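Local structure of tryptophan--tRNA ligase (Mycoplasma pneumoniae, 2YY5) at residues 257-262 / 266-271; 249-254 / 289-294; 97-102 / 173-178; 167-172 / 179-184; 40-45 / 59-64. The protein probably catalyses the ATP-dependent attachment of L-tryptophan to tRNA(Trp) as a homodimer, releasing AMP and diphosphate. The protein carries 1 engineered substitution. All blocks are in the same frame, centred on the assembly; numbering follows the deposited sequence.

Interaction 1. Residues 257-262 / 266-271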
# COMPACT_ATOMS: atom_id res chain seq x y z
N ALA B 257 38.76 3.91 -4.66
CA ALA B 257 37.88 3.18 -3.75
C ALA B 257 38.22 1.69 -3.69
O ALA B 257 38.09 1.05 -2.64
CB ALA B 257 36.42 3.37 -4.17
N LEU B 258 38.66 1.13 -4.81
CA LEU B 258 39.00 -0.29 -4.85
C LEU B 258 40.32 -0.61 -4.16
O LEU B 258 40.51 -1.71 -3.66
CB LEU B 258 39.03 -0.77 -6.30
CG LEU B 258 37.71 -0.67 -7.05
CD1 LEU B 258 37.89 -1.25 -8.46
CD2 LEU B 258 36.62 -1.43 -6.30
N LEU B 259 41.22 0.36 -4.14
CA LEU B 259 42.52 0.18 -3.51
C LEU B 259 42.45 0.03 -1.99
O LEU B 259 43.38 -0.50 -1.39
CB LEU B 259 43.44 1.33 -3.90
CG LEU B 259 43.69 1.42 -5.41
CD1 LEU B 259 44.52 2.65 -5.74
CD2 LEU B 259 44.39 0.15 -5.88
N LYS B 260 41.36 0.49 -1.38
CA LYS B 260 41.18 0.39 0.08
C LYS B 260 40.90 -1.06 0.45
O LYS B 260 41.06 -1.47 1.60
CB LYS B 260 39.97 1.22 0.55
CG LYS B 260 39.74 2.54 -0.16
CD LYS B 260 38.36 3.12 0.16
CE LYS B 260 38.28 3.69 1.56
NZ LYS B 260 39.23 4.83 1.74
N GLU B 261 40.46 -1.84 -0.53
CA GLU B 261 40.13 -3.24 -0.31
C GLU B 261 41.37 -4.09 0.01
O GLU B 261 42.45 -3.84 -0.54
CB GLU B 261 39.44 -3.78 -1.56
CG GLU B 261 38.39 -4.84 -1.28
CD GLU B 261 37.08 -4.26 -0.80
OE1 GLU B 261 36.35 -4.97 -0.09
OE2 GLU B 261 36.77 -3.09 -1.13
N PRO B 262 41.23 -5.09 0.91
CA PRO B 262 42.35 -5.97 1.27
C PRO B 262 43.00 -6.52 0.00
O PRO B 262 44.22 -6.41 -0.19
CB PRO B 262 41.68 -7.04 2.11
CG PRO B 262 40.66 -6.23 2.87
CD PRO B 262 40.06 -5.36 1.77
N SER B 266 48.69 -5.03 -2.79
CA SER B 266 49.91 -4.91 -3.56
C SER B 266 49.74 -3.85 -4.63
O SER B 266 50.67 -3.11 -4.93
CB SER B 266 50.24 -6.24 -4.24
OG SER B 266 50.32 -7.28 -3.29
N LEU B 267 48.55 -3.79 -5.20
CA LEU B 267 48.28 -2.82 -6.25
C LEU B 267 48.38 -1.41 -5.67
O LEU B 267 49.07 -0.55 -6.24
CB LEU B 267 46.89 -3.06 -6.85
CG LEU B 267 46.67 -2.65 -8.31
CD1 LEU B 267 45.18 -2.66 -8.61
CD2 LEU B 267 47.23 -1.27 -8.57
N THR B 268 47.72 -1.15 -4.54
CA THR B 268 47.77 0.18 -3.95
C THR B 268 49.18 0.54 -3.46
O THR B 268 49.58 1.71 -3.49
CB THR B 268 46.74 0.34 -2.80
OG1 THR B 268 46.77 1.69 -2.32
CG2 THR B 268 47.03 -0.62 -1.65
N ASN B 269 49.93 -0.46 -3.01
CA ASN B 269 51.29 -0.21 -2.54
C ASN B 269 52.14 0.20 -3.75
O ASN B 269 52.86 1.19 -3.71
CB ASN B 269 51.87 -1.46 -1.90
CG ASN B 269 51.36 -1.67 -0.49
OD1 ASN B 269 50.23 -1.31 -0.16
ND2 ASN B 269 52.19 -2.27 0.36
N GLN B 270 52.02 -0.57 -4.82
CA GLN B 270 52.74 -0.31 -6.05
C GLN B 270 52.40 1.07 -6.62
O GLN B 270 53.21 1.67 -7.33
CB GLN B 270 52.41 -1.42 -7.07
CG GLN B 270 52.46 -1.01 -8.54
CD GLN B 270 51.92 -2.10 -9.46
OE1 GLN B 270 51.75 -1.88 -10.67
NE2 GLN B 270 51.65 -3.27 -8.90
N LEU B 271 51.22 1.58 -6.29
CA LEU B 271 50.78 2.87 -6.81
C LEU B 271 51.04 4.10 -5.94
O LEU B 271 51.25 5.19 -6.47
CB LEU B 271 49.29 2.80 -7.17
CG LEU B 271 48.92 2.43 -8.61
CD1 LEU B 271 49.68 1.21 -9.09
CD2 LEU B 271 47.42 2.19 -8.68
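Leu259 meets Leu267, Thr268 and Leu271 without any flat side-chain group: no ring, amide or carboxylate takes part across the contact, which is therefore methyl and methylene packing with the threonine hydroxyl and backbone atoms at its border. The two segments belong to consecutive helices, 246-259 and 265-271, joined by a short connection in the helical part of this class I synthetase. Leu259 is the residue of 257-262 that carries the packing. Its CG lies anti to the carbonyl carbon (chi1 -61°), which carries the isobutyl group outward to the second helix. There CD2 lies over the backbone N and CB of Thr268, 3.8 Å separating Leu259 CD2 from Thr268 N, and it also reaches Leu267, with 4.0 Å between Leu259 CD2 and Leu267 CD1. CD1 meets Leu271, with 4.2 Å between Leu259 CD1 and Leu271 CD2. The stems of Leu259 and Leu271 run at about a right angle, so these two meet by single methyl ends. Leu275 also packs on Leu259, and Leu267 is backed by Glu293 and Ala294 of helix 284-308.

The connection is secured by polar bonds beside this apolar patch. Glu261 N donates to Leu258 O at 3.1 Å, and the same carbonyl accepts from the side-chain amide of Asn264. Thr268 meets Leu259 CB with both its CB, at 3.6 Å, and its OG1, at 3.7 Å. This is where the backbones come nearest, with 5.3 Å between Leu259 CA and Thr268 CA. The methyl CG2 of Thr268 rests 3.7 Å from Leu259 O.

Interaction 2. Residues 249-254 / 289-294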
# COMPACT_ATOMS: atom_id res chain seq x y z
N THR B 249 37.91 10.91 -14.89
CA THR B 249 37.71 11.16 -13.47
C THR B 249 36.98 9.99 -12.80
O THR B 249 37.37 9.56 -11.71
CB THR B 249 36.89 12.46 -13.24
OG1 THR B 249 37.51 13.53 -13.95
CG2 THR B 249 36.84 12.80 -11.74
N ASN B 250 35.95 9.47 -13.46
CA ASN B 250 35.17 8.35 -12.93
C ASN B 250 36.04 7.12 -12.69
O ASN B 250 36.02 6.54 -11.61
CB ASN B 250 34.05 7.99 -13.90
CG ASN B 250 33.09 6.98 -13.32
OD1 ASN B 250 32.68 6.04 -14.01
ND2 ASN B 250 32.72 7.16 -12.06
N MET B 251 36.81 6.72 -13.71
CA MET B 251 37.67 5.55 -13.56
C MET B 251 38.67 5.79 -12.43
O MET B 251 39.06 4.88 -11.71
CB MET B 251 38.44 5.28 -14.86
CG MET B 251 37.57 4.77 -16.00
SD MET B 251 38.55 4.18 -17.40
CE MET B 251 38.94 5.72 -18.21
N LEU B 252 39.07 7.04 -12.27
CA LEU B 252 40.03 7.40 -11.25
C LEU B 252 39.47 7.28 -9.83
O LEU B 252 40.15 6.74 -8.95
CB LEU B 252 40.53 8.82 -11.52
CG LEU B 252 41.90 9.25 -10.99
CD1 LEU B 252 42.98 8.24 -11.37
CD2 LEU B 252 42.22 10.63 -11.55
N THR B 253 38.25 7.75 -9.60
CA THR B 253 37.70 7.65 -8.25
C THR B 253 37.29 6.20 -7.93
O THR B 253 37.28 5.81 -6.76
CB THR B 253 36.50 8.66 -8.01
OG1 THR B 253 35.31 7.95 -7.65
CG2 THR B 253 36.23 9.52 -9.23
N ILE B 254 36.98 5.40 -8.95
CA ILE B 254 36.62 4.00 -8.75
C ILE B 254 37.86 3.26 -8.28
O ILE B 254 37.81 2.47 -7.33
CB ILE B 254 36.14 3.30 -10.05
CG1 ILE B 254 34.78 3.85 -10.48
CG2 ILE B 254 36.04 1.79 -9.82
CD1 ILE B 254 34.38 3.44 -11.88
N ASN B 289 44.26 -0.31 -17.27
CA ASN B 289 44.96 -1.52 -16.85
C ASN B 289 44.89 -1.72 -15.35
O ASN B 289 44.55 -2.80 -14.88
CB ASN B 289 46.43 -1.46 -17.27
CG ASN B 289 46.70 -2.20 -18.56
OD1 ASN B 289 46.48 -1.68 -19.65
ND2 ASN B 289 47.17 -3.43 -18.43
N ALA B 290 45.21 -0.66 -14.60
CA ALA B 290 45.19 -0.71 -13.14
C ALA B 290 43.77 -0.85 -12.61
O ALA B 290 43.53 -1.50 -11.59
CB ALA B 290 45.86 0.53 -12.57
N LEU B 291 42.82 -0.21 -13.30
CA LEU B 291 41.42 -0.27 -12.91
C LEU B 291 40.90 -1.68 -13.14
O LEU B 291 40.15 -2.21 -12.32
CB LEU B 291 40.60 0.72 -13.73
CG LEU B 291 39.09 0.73 -13.44
CD1 LEU B 291 38.86 1.06 -11.97
CD2 LEU B 291 38.40 1.75 -14.35
N THR B 292 41.32 -2.29 -14.25
CA THR B 292 40.90 -3.64 -14.58
C THR B 292 41.41 -4.67 -13.57
O THR B 292 40.74 -5.66 -13.31
CB THR B 292 41.37 -4.05 -15.99
OG1 THR B 292 40.67 -3.27 -16.97
CG2 THR B 292 41.09 -5.52 -16.24
N GLU B 293 42.59 -4.44 -13.01
CA GLU B 293 43.15 -5.38 -12.04
C GLU B 293 42.44 -5.25 -10.69
O GLU B 293 42.02 -6.25 -10.12
CB GLU B 293 44.65 -5.13 -11.86
CG GLU B 293 45.38 -6.19 -11.04
CD GLU B 293 46.84 -5.84 -10.79
OE1 GLU B 293 47.54 -5.51 -11.77
OE2 GLU B 293 47.29 -5.89 -9.63
N ALA B 294 42.29 -4.03 -10.20
CA ALA B 294 41.62 -3.80 -8.93
C ALA B 294 40.19 -4.34 -9.03
O ALA B 294 39.68 -4.98 -8.10
CB ALA B 294 41.59 -2.32 -8.61
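Leu291 extends to Met251 and Ile254 because its CG stands anti to the backbone N (chi1 178°), and the next torsion, chi2 59°, splits the two methyls between the two partners. CD2 takes the Met251 side: Leu291 CD2 is 3.5 Å from Met251 CG and 3.9 Å from Met251 SD, so it lies against the first half of the thioether chain. That chain bends at chi3 (-81°), and its end leads away from 289-294. The two side chains cross at about a right angle. CD1 takes the other side, with Leu291 CD1 at 3.6 Å from Ile254 CG2, the branch methyl of the isoleucine.

Met251 and Ile254 are three residues apart on helix 246-259 and so offer neighbouring positions on one face, between which the single leucine of helix 284-308 is inserted. This is helix-to-helix packing within the all-helical region that follows the KMSKS motif in the chain. The backbones come nearest at Met251 and Leu291, with 7.0 Å between their CA atoms, and no hydrogen bond joins the segments. Each helix is held internally, for instance by Ile254 N donating to Asn250 O at 3.0 Å. Further apolar cover comes from Ile227, which packs on Leu291, and from Ala230, which packs on Met251. The side chain of Ile254 comes within about 4 Å of that of Ile193, a residue predicted to bind ATP, and within about 5 Å of that of Met203 in the KMSKS motif.

Interaction 3. Residues 97-102 / 173-178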
# COMPACT_ATOMS: atom_id res chain seq x y z
N MET B 97 1.65 6.63 2.46
CA MET B 97 0.94 6.89 1.21
C MET B 97 -0.33 7.73 1.38
O MET B 97 -0.56 8.68 0.63
CB MET B 97 0.59 5.56 0.52
CG MET B 97 -0.19 5.71 -0.79
SD MET B 97 -0.50 4.16 -1.66
CE MET B 97 -1.58 3.27 -0.43
N VAL B 98 -1.16 7.40 2.37
CA VAL B 98 -2.38 8.16 2.60
C VAL B 98 -2.06 9.55 3.12
O VAL B 98 -2.92 10.43 3.10
CB VAL B 98 -3.33 7.49 3.61
CG1 VAL B 98 -3.84 6.19 3.06
CG2 VAL B 98 -2.62 7.29 4.95
N GLN B 99 -0.83 9.76 3.59
CA GLN B 99 -0.44 11.07 4.09
C GLN B 99 0.30 11.90 3.04
O GLN B 99 0.71 13.02 3.31
CB GLN B 99 0.42 10.95 5.34
CG GLN B 99 -0.37 10.69 6.61
CD GLN B 99 -1.32 11.82 6.99
OE1 GLN B 99 -2.53 11.73 6.80
NE2 GLN B 99 -0.76 12.91 7.52
N SER B 100 0.46 11.35 1.84
CA SER B 100 1.13 12.08 0.78
C SER B 100 0.09 12.51 -0.24
O SER B 100 -1.06 12.07 -0.17
CB SER B 100 2.18 11.20 0.08
OG SER B 100 1.55 10.19 -0.69
N ASN B 101 0.48 13.38 -1.15
CA ASN B 101 -0.43 13.83 -2.20
C ASN B 101 0.19 13.46 -3.56
O ASN B 101 1.41 13.30 -3.67
CB ASN B 101 -0.68 15.34 -2.12
CG ASN B 101 0.60 16.13 -1.88
OD1 ASN B 101 0.96 16.41 -0.74
ND2 ASN B 101 1.29 16.49 -2.96
N LEU B 102 -0.64 13.33 -4.58
CA LEU B 102 -0.14 12.98 -5.91
C LEU B 102 0.90 13.98 -6.42
O LEU B 102 1.91 13.60 -7.01
CB LEU B 102 -1.31 12.90 -6.89
CG LEU B 102 -2.42 11.92 -6.52
CD1 LEU B 102 -3.52 11.99 -7.56
CD2 LEU B 102 -1.86 10.51 -6.43
N LYS B 173 3.62 16.96 12.85
CA LYS B 173 2.82 18.15 13.06
C LYS B 173 1.37 17.79 13.35
O LYS B 173 0.83 18.20 14.37
CB LYS B 173 2.91 19.06 11.83
CG LYS B 173 2.51 20.51 12.05
CD LYS B 173 2.97 21.36 10.87
CE LYS B 173 2.81 22.86 11.11
NZ LYS B 173 1.40 23.27 11.29
N LYS B 174 0.76 17.00 12.47
CA LYS B 174 -0.63 16.62 12.62
C LYS B 174 -0.98 15.66 13.75
O LYS B 174 -1.96 15.87 14.46
CB LYS B 174 -1.17 16.03 11.32
CG LYS B 174 -2.59 15.49 11.48
CD LYS B 174 -3.18 15.00 10.18
CE LYS B 174 -4.57 14.46 10.41
NZ LYS B 174 -5.42 15.43 11.15
N PHE B 175 -0.19 14.60 13.91
CA PHE B 175 -0.49 13.62 14.95
C PHE B 175 0.30 13.80 16.25
O PHE B 175 0.10 13.04 17.20
CB PHE B 175 -0.30 12.19 14.41
CG PHE B 175 -1.07 11.91 13.15
CD1 PHE B 175 -0.51 12.14 11.90
CD2 PHE B 175 -2.38 11.44 13.22
CE1 PHE B 175 -1.24 11.90 10.72
CE2 PHE B 175 -3.12 11.19 12.05
CZ PHE B 175 -2.54 11.42 10.80
N LYS B 176 1.16 14.81 16.29
CA LYS B 176 1.96 15.09 17.48
C LYS B 176 2.64 13.81 17.92
O LYS B 176 2.68 13.48 19.11
CB LYS B 176 1.08 15.63 18.61
CG LYS B 176 0.27 16.88 18.23
CD LYS B 176 1.14 17.95 17.57
CE LYS B 176 0.38 19.25 17.34
NZ LYS B 176 1.16 20.21 16.51
N LEU B 177 3.17 13.09 16.94
CA LEU B 177 3.85 11.83 17.15
C LEU B 177 5.35 12.12 17.32
O LEU B 177 5.93 12.82 16.50
CB LEU B 177 3.61 10.95 15.93
CG LEU B 177 3.46 9.43 16.06
CD1 LEU B 177 2.55 9.09 17.23
CD2 LEU B 177 2.88 8.89 14.76
N LYS B 178 5.95 11.60 18.39
CA LYS B 178 7.38 11.82 18.62
C LYS B 178 8.19 11.05 17.59
O LYS B 178 8.24 9.81 17.60
CB LYS B 178 7.80 11.34 20.02
CG LYS B 178 7.16 12.05 21.21
CD LYS B 178 5.73 11.56 21.46
CE LYS B 178 5.36 11.72 22.93
NZ LYS B 178 6.28 10.93 23.80
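Gln99 and Phe175 make the main contact, an aromatic edge set against an amide. Gln99 CD lies at the ring edge, in the ring plane, and Gln99 NE2 is 3.4 Å from Phe175 CE1. The amide and ring planes are 72° apart, so the ring edge points at the flat of the amide. The bend of the glutamine at chi2 (-64°) sets its amide there.

Aliphatic packing adds Lys174. Its CG sits 3.9 Å above the centre of one face of the Phe175 ring, while Lys174 CD passes 4.2 Å from Gln99 NE2. Phe340 stacks with the same ring.

Hydrogen bonds occur within the segments, not between them. Met97 O receives both Ser100 N and Ser100 OG, the latter at 2.9 Å, from one face of its plane. Lys176 NZ donates to Lys173 O at 3.0 Å, in the carbonyl plane. At the dimer interface, Ser100 OG bonds Thr130 OG1 of the second subunit, and Lys174 NZ donates to Phe52 O of that subunit.

Between these two segments the contact is thus van der Waals packing of an amide on a ring edge; the hydrogen bonds lie within each turn or run to the second subunit.

Interaction 4. Residues 167-172 / 179-184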
# COMPACT_ATOMS: atom_id res chain seq x y z
N LEU B 167 7.39 14.01 5.03
CA LEU B 167 6.29 13.19 5.52
C LEU B 167 6.40 13.00 7.03
O LEU B 167 5.40 13.01 7.74
CB LEU B 167 6.28 11.81 4.83
CG LEU B 167 5.97 11.76 3.33
CD1 LEU B 167 5.94 10.30 2.86
CD2 LEU B 167 4.62 12.44 3.06
N ALA B 168 7.62 12.84 7.52
CA ALA B 168 7.86 12.66 8.94
C ALA B 168 7.40 13.92 9.69
O ALA B 168 6.73 13.84 10.73
CB ALA B 168 9.34 12.39 9.19
N GLN B 169 7.76 15.08 9.14
CA GLN B 169 7.37 16.34 9.74
C GLN B 169 5.86 16.55 9.61
O GLN B 169 5.21 17.05 10.54
CB GLN B 169 8.13 17.49 9.08
CG GLN B 169 9.57 17.63 9.54
CD GLN B 169 10.28 18.78 8.85
OE1 GLN B 169 10.60 18.70 7.67
NE2 GLN B 169 10.51 19.85 9.59
N ARG B 170 5.31 16.18 8.46
CA ARG B 170 3.87 16.27 8.22
C ARG B 170 3.16 15.44 9.31
O ARG B 170 2.27 15.94 9.99
CB ARG B 170 3.58 15.72 6.81
CG ARG B 170 2.12 15.61 6.36
CD ARG B 170 1.71 16.73 5.41
NE ARG B 170 2.68 17.04 4.35
CZ ARG B 170 2.92 16.29 3.27
NH1 ARG B 170 2.28 15.16 3.08
NH2 ARG B 170 3.80 16.70 2.37
N ILE B 171 3.58 14.18 9.48
CA ILE B 171 3.01 13.26 10.48
C ILE B 171 3.17 13.80 11.91
O ILE B 171 2.26 13.75 12.73
CB ILE B 171 3.72 11.86 10.43
CG1 ILE B 171 3.54 11.21 9.05
CG2 ILE B 171 3.19 10.96 11.53
CD1 ILE B 171 2.12 10.91 8.69
N GLN B 172 4.36 14.33 12.19
CA GLN B 172 4.69 14.88 13.49
C GLN B 172 3.81 16.09 13.83
O GLN B 172 3.31 16.22 14.94
CB GLN B 172 6.16 15.29 13.48
CG GLN B 172 6.71 15.92 14.73
CD GLN B 172 8.22 16.00 14.68
OE1 GLN B 172 8.80 16.64 13.79
NE2 GLN B 172 8.88 15.34 15.63
N LEU B 179 8.83 11.78 16.68
CA LEU B 179 9.64 11.16 15.65
C LEU B 179 11.05 11.71 15.62
O LEU B 179 11.38 12.69 16.28
CB LEU B 179 9.00 11.34 14.27
CG LEU B 179 8.07 10.24 13.76
CD1 LEU B 179 6.93 10.03 14.73
CD2 LEU B 179 7.54 10.61 12.38
N ARG B 180 11.88 11.04 14.84
CA ARG B 180 13.26 11.44 14.66
C ARG B 180 13.43 11.53 13.15
O ARG B 180 13.15 10.57 12.44
CB ARG B 180 14.18 10.37 15.25
CG ARG B 180 15.56 10.32 14.64
CD ARG B 180 16.32 9.06 15.07
NE ARG B 180 17.01 9.22 16.34
CZ ARG B 180 16.47 9.03 17.54
NH1 ARG B 180 17.20 9.21 18.63
NH2 ARG B 180 15.20 8.64 17.66
N LEU B 181 13.85 12.68 12.66
CA LEU B 181 14.03 12.85 11.23
C LEU B 181 15.27 12.10 10.75
O LEU B 181 16.38 12.33 11.22
CB LEU B 181 14.14 14.33 10.89
CG LEU B 181 12.95 15.17 11.35
CD1 LEU B 181 13.17 16.61 10.93
CD2 LEU B 181 11.63 14.62 10.78
N PRO B 182 15.10 11.18 9.80
CA PRO B 182 16.25 10.43 9.30
C PRO B 182 17.18 11.33 8.51
O PRO B 182 16.73 12.19 7.76
CB PRO B 182 15.61 9.36 8.42
CG PRO B 182 14.42 10.09 7.85
CD PRO B 182 13.87 10.81 9.07
N GLN B 183 18.48 11.14 8.67
CA GLN B 183 19.46 11.94 7.94
C GLN B 183 20.03 11.22 6.71
O GLN B 183 20.48 10.08 6.80
CB GLN B 183 20.61 12.34 8.85
CG GLN B 183 21.78 12.93 8.08
CD GLN B 183 22.86 13.49 8.97
OE1 GLN B 183 23.38 12.80 9.85
NE2 GLN B 183 23.20 14.76 8.75
N PHE B 184 20.03 11.91 5.57
CA PHE B 184 20.58 11.36 4.34
C PHE B 184 22.11 11.31 4.45
O PHE B 184 22.74 12.31 4.82
CB PHE B 184 20.18 12.24 3.15
CG PHE B 184 20.96 11.95 1.89
CD1 PHE B 184 20.58 10.93 1.03
CD2 PHE B 184 22.09 12.71 1.57
CE1 PHE B 184 21.31 10.65 -0.13
CE2 PHE B 184 22.82 12.44 0.41
CZ PHE B 184 22.43 11.40 -0.44
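Leu179, Leu181 and Ala168 lose the most surface here, the two leucines closing over the single methyl of the alanine. Ala168 lies on helix 158-175, the crossover helix of a beta-alpha-beta unit whose parallel strands are 150-152 and 183-185. The leucines belong to the extended chain leading into the second strand.

Leu181 comes from the strand side. With its CG anti to the carbonyl carbon (chi1 -56°), the side chain swings to the helix although its first bond does not aim there. Leu181 CD2 then sits 3.6 Å from Ala168 CB and 3.9 Å from Gln169 CG. The Gln169 chain is extended beyond CG and crosses the leucine at about a right angle; its CG makes the closest touch, the amide carbon CD lying farther, 4.2 Å from Leu181 CD1.

The backbone of Leu179 comes nearest to Gln172, a turn further along the helix than Ala168, while its CD2 reaches back to Ala168. This methyl is 4.1 Å from Ala168 CB and 3.7 Å from Ala168 O, a carbonyl already engaged as acceptor by Gln172 N at 2.8 Å. Ile171 CG2 borders it more loosely. Along its flank runs Gln172, whose NE2 is 3.7 Å from Leu179 O, too far to count as a bond.

Arg180 NE forms a salt bridge with Asp149, and the backbone of Gln183 bonds those of Asp149 and Val151. With no hydrogen bond between the segments, the contact is apolar packing round a small residue; polar pairing of this chain is with Asp149 and Val151.

Interaction 5. Residues 40-45 / 59-64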
# COMPACT_ATOMS: atom_id res chain seq x y z
N VAL B 40 19.65 -3.69 7.47
CA VAL B 40 19.75 -3.80 6.02
C VAL B 40 18.72 -4.80 5.52
O VAL B 40 18.54 -5.87 6.11
CB VAL B 40 21.15 -4.27 5.61
CG1 VAL B 40 21.28 -4.29 4.09
CG2 VAL B 40 22.18 -3.37 6.22
N PHE B 41 18.03 -4.47 4.43
CA PHE B 41 17.04 -5.39 3.91
C PHE B 41 16.99 -5.46 2.38
O PHE B 41 17.42 -4.54 1.68
CB PHE B 41 15.64 -5.04 4.44
CG PHE B 41 15.12 -3.70 3.99
CD1 PHE B 41 15.47 -2.53 4.68
CD2 PHE B 41 14.31 -3.59 2.86
CE1 PHE B 41 15.01 -1.28 4.25
CE2 PHE B 41 13.85 -2.35 2.42
CZ PHE B 41 14.20 -1.19 3.12
N VAL B 42 16.48 -6.58 1.89
CA VAL B 42 16.32 -6.82 0.47
C VAL B 42 14.95 -6.24 0.18
O VAL B 42 13.93 -6.79 0.59
CB VAL B 42 16.33 -8.34 0.18
CG1 VAL B 42 16.04 -8.60 -1.30
CG2 VAL B 42 17.68 -8.92 0.59
N ALA B 43 14.92 -5.12 -0.52
CA ALA B 43 13.67 -4.44 -0.82
C ALA B 43 12.84 -5.05 -1.97
O ALA B 43 12.61 -4.41 -2.99
CB ALA B 43 13.96 -2.97 -1.09
N ASP B 44 12.37 -6.28 -1.77
CA ASP B 44 11.59 -6.98 -2.79
C ASP B 44 10.18 -6.43 -3.03
O ASP B 44 9.49 -6.86 -3.95
CB ASP B 44 11.51 -8.47 -2.47
CG ASP B 44 10.91 -8.75 -1.09
OD1 ASP B 44 10.44 -9.89 -0.89
OD2 ASP B 44 10.93 -7.85 -0.22
N LEU B 45 9.73 -5.50 -2.19
CA LEU B 45 8.41 -4.90 -2.36
C LEU B 45 8.55 -3.76 -3.37
O LEU B 45 7.57 -3.31 -3.96
CB LEU B 45 7.87 -4.38 -1.02
CG LEU B 45 7.56 -5.48 0.01
CD1 LEU B 45 7.07 -4.84 1.29
CD2 LEU B 45 6.51 -6.44 -0.53
N GLN B 59 15.10 -16.10 -7.06
CA GLN B 59 16.51 -16.33 -7.31
C GLN B 59 17.36 -15.12 -6.93
O GLN B 59 18.40 -15.26 -6.29
CB GLN B 59 16.73 -16.69 -8.79
CG GLN B 59 18.18 -16.96 -9.17
CD GLN B 59 18.90 -17.90 -8.20
OE1 GLN B 59 18.32 -18.87 -7.72
NE2 GLN B 59 20.16 -17.61 -7.93
N ASN B 60 16.89 -13.93 -7.31
CA ASN B 60 17.60 -12.69 -7.02
C ASN B 60 17.66 -12.36 -5.53
O ASN B 60 18.73 -11.99 -5.03
CB ASN B 60 16.96 -11.54 -7.79
CG ASN B 60 17.28 -11.57 -9.28
OD1 ASN B 60 16.74 -10.79 -10.06
ND2 ASN B 60 18.18 -12.48 -9.68
N ASN B 61 16.53 -12.48 -4.82
CA ASN B 61 16.52 -12.21 -3.38
C ASN B 61 17.58 -13.08 -2.70
O ASN B 61 18.32 -12.63 -1.83
CB ASN B 61 15.14 -12.52 -2.76
CG ASN B 61 14.07 -11.53 -3.20
OD1 ASN B 61 14.37 -10.47 -3.76
ND2 ASN B 61 12.80 -11.86 -2.93
N PHE B 62 17.65 -14.33 -3.13
CA PHE B 62 18.64 -15.27 -2.60
C PHE B 62 20.04 -14.78 -2.97
O PHE B 62 20.92 -14.67 -2.12
CB PHE B 62 18.37 -16.66 -3.19
CG PHE B 62 19.53 -17.62 -3.10
CD1 PHE B 62 20.21 -18.02 -4.25
CD2 PHE B 62 19.94 -18.13 -1.87
CE1 PHE B 62 21.27 -18.92 -4.17
CE2 PHE B 62 21.01 -19.03 -1.79
CZ PHE B 62 21.67 -19.43 -2.94
N ASP B 63 20.24 -14.46 -4.24
CA ASP B 63 21.54 -14.00 -4.71
C ASP B 63 22.04 -12.72 -4.02
O ASP B 63 23.25 -12.56 -3.83
CB ASP B 63 21.50 -13.78 -6.23
CG ASP B 63 21.46 -15.08 -7.02
OD1 ASP B 63 22.05 -16.08 -6.54
OD2 ASP B 63 20.87 -15.10 -8.12
N LEU B 64 21.13 -11.82 -3.67
CA LEU B 64 21.55 -10.59 -3.00
C LEU B 64 22.07 -10.88 -1.59
O LEU B 64 23.08 -10.33 -1.19
CB LEU B 64 20.39 -9.58 -2.92
CG LEU B 64 20.74 -8.19 -2.38
CD1 LEU B 64 21.74 -7.49 -3.30
CD2 LEU B 64 19.48 -7.37 -2.29
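Val42 and Leu64 provide the purely apolar part of the contact. The two side chains slide past each other in opposite directions, and Leu64 CD2 settles at the fork of the valine, 3.7 Å from Val42 CG2 and 3.8 Å from Val42 CG1.

A second kind of contact sets carbon against the amide of Asn61. Its OD1 is 3.5 Å from Val42 CG1, and its ND2 is 3.7 Å from Asp44 CB; chi1 of -70° turns this amide to the strand end. The Asp44 carboxylate stands 79° from the amide plane. Asn61 ND2 to Asp44 OD1, at 3.7 Å, is no hydrogen bond; that oxygen bonds Ser84 OG instead.

Backbone bonding shapes the first segment: Asp44 N donates to Val42 O at 2.9 Å, closing an inverse gamma turn centred on Ala43 that ends the strand. Leu45 beyond it touches the second subunit, its O bonding Tyr94 OH there.

Strand 37-42, helix 54-71 and strand 78-82 form a beta-alpha-beta unit with parallel strands, part of the Rossmann-type catalytic fold of class I synthetases. Asn61 packs on Ala13 of the HIGH-region motif, while Phe41, facing away from the helix, touches the bound tryptophanyl-adenylate analogue.

Overall arrangement
Interactions 1, 2 and 5 are buried, whereas interactions 3 and 4 are partly buried. Interactions 1 and 2 share helix 246-259, lie 11 Å apart between centres and touch through Leu267 against Ala290, Glu293 and Ala294; both are apolar helix packing in one helical region. Interactions 3 and 4 share helix 158-175, with centres 10 Å apart on the opposite side of the chain's centre, and bring glutamine amides and lysine or glutamine methylenes into the packing. Interaction 5, nearest the chain's centre, mixes methyl packing with amide contacts beside the ligand pocket. Interactions 3 and 5 also touch the second subunit. None of the five has a hydrogen bond between its segments.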